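PDB 2O8R: polyphosphate kinase from Porphyromonas gingivalis, which probably catalyses the reversible transfer of the terminal phosphate of ATP onto a growing polyphosphate chain, with magnesium as cofactor. Local coordinates for residues A[419-422]-A[423-427]. The protein carries 3 engineered substitutions. Residues are numbered along the deposited sequence; the frame is centred on the assembly and turned at random.
Sequences SERM and RRSGI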
# COMPACT_ATOMS: atom_id res chain seq x y z
N SER A 419 8.52 -6.28 10.73
CA SER A 419 8.77 -7.19 11.84
C SER A 419 10.13 -6.93 12.49
O SER A 419 10.27 -7.02 13.71
CB SER A 419 8.71 -8.64 11.37
OG SER A 419 7.45 -8.92 10.80
N GLU A 420 11.11 -6.59 11.66
CA GLU A 420 12.43 -6.34 12.17
C GLU A 420 12.41 -5.01 12.92
O GLU A 420 13.08 -4.87 13.95
CB GLU A 420 13.49 -6.39 11.04
CG GLU A 420 13.65 -5.12 10.20
CD GLU A 420 14.59 -5.30 9.01
OE1 GLU A 420 15.33 -4.34 8.70
OE2 GLU A 420 14.58 -6.38 8.39
N ARG A 421 11.61 -4.06 12.45
CA ARG A 421 11.50 -2.79 13.13
C ARG A 421 10.90 -3.01 14.51
O ARG A 421 11.33 -2.39 15.49
CB ARG A 421 10.65 -1.81 12.33
CG ARG A 421 10.49 -0.47 13.02
CD ARG A 421 9.75 0.52 12.16
NE ARG A 421 8.32 0.54 12.46
CZ ARG A 421 7.36 0.26 11.58
NH1 ARG A 421 6.10 0.30 11.98
NH2 ARG A 421 7.66 -0.05 10.33
N MSE A 422 9.91 -3.89 14.58
CA MSE A 422 9.22 -4.20 15.83
C MSE A 422 10.12 -4.93 16.82
O MSE A 422 10.15 -4.59 18.00
CB MSE A 422 7.97 -5.01 15.58
CG MSE A 422 6.86 -4.23 14.91
SE MSE A 422 5.51 -5.44 14.18
CE MSE A 422 4.70 -6.04 15.85
N ARG A 423 10.86 -5.93 16.31
CA ARG A 423 11.81 -6.69 17.13
C ARG A 423 12.89 -5.76 17.69
O ARG A 423 13.26 -5.85 18.86
CB ARG A 423 12.44 -7.83 16.33
CG ARG A 423 11.50 -9.00 16.06
CD ARG A 423 12.16 -10.07 15.19
NE ARG A 423 11.19 -10.93 14.51
CZ ARG A 423 10.64 -12.03 15.03
NH1 ARG A 423 9.77 -12.74 14.32
NH2 ARG A 423 10.96 -12.42 16.26
N ARG A 424 13.35 -4.86 16.84
CA ARG A 424 14.31 -3.83 17.19
C ARG A 424 13.73 -2.94 18.27
O ARG A 424 14.43 -2.55 19.19
CB ARG A 424 14.68 -3.02 15.94
CG ARG A 424 15.32 -1.64 16.14
CD ARG A 424 16.07 -1.17 14.87
NE ARG A 424 15.28 -1.28 13.64
CZ ARG A 424 15.35 -2.28 12.77
NH1 ARG A 424 16.17 -3.31 12.98
NH2 ARG A 424 14.58 -2.28 11.68
N SER A 425 12.44 -2.66 18.18
CA SER A 425 11.78 -1.85 19.20
C SER A 425 11.71 -2.61 20.51
O SER A 425 11.47 -2.01 21.56
CB SER A 425 10.38 -1.42 18.75
OG SER A 425 10.44 -0.75 17.51
N GLY A 426 11.91 -3.93 20.44
CA GLY A 426 11.91 -4.77 21.63
C GLY A 426 10.75 -5.73 21.70
O GLY A 426 10.72 -6.61 22.57
N ILE A 427 9.79 -5.57 20.78
CA ILE A 427 8.64 -6.49 20.66
C ILE A 427 9.09 -7.90 20.27
O ILE A 427 10.08 -8.07 19.55
CB ILE A 427 7.64 -6.00 19.59
CG1 ILE A 427 7.16 -4.57 19.88
CG2 ILE A 427 6.49 -6.94 19.50
CD1 ILE A 427 6.31 -3.97 18.74
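The carbonyl oxygen of R421 accepts two bonds from a single residue, S425: the backbone N of S425 lies 2.9 Å from R421 O, and OG of the same serine donates to R421 O at 2.7 Å. The two donors arrive from opposite faces of the carbonyl plane. With OG beside its own backbone N (chi1 -55°), the S425 hydroxyl folds back over the last turn of the helix; OG also receives a weak hydrogen bond from Q395.

The two preceding rungs of the helix are regular backbone bonds, from R423 N to S419 O and from R424 N to E420 O. The side chain of R424 bends at chi3, which brings its guanidinium back along the helix so that one face lies over E420 O. NH2 of R424 thereby comes within 3.3 Å of E420 CG, alongside the glutamate chain. The carboxylate beyond stands almost perpendicular to the guanidinium (88°), and the salt bridge from E420 OE1 to R424 NH2 is long at 3.7 Å. R421 turns to other partners: its NE forms a salt bridge with E391 and its NH1 a hydrogen bond with N383.

On the buried side, CD1 of I427 packs 3.7 Å from CB of selenomethionine M422 and also meets its CG and CE. I427 continues onto A394 of helix 385-395 and V400 and V402 of strand 399-404, joining the helix end to the core of this PLD-like domain. G426 takes a positive phi (113°), its N bonds to R423 O, and I427 N returns to M422 O at 3.0 Å; this reversal, with the apolar M422–I427 pair across it, is a Schellman motif closing helix 416-425 just before strand 428-431.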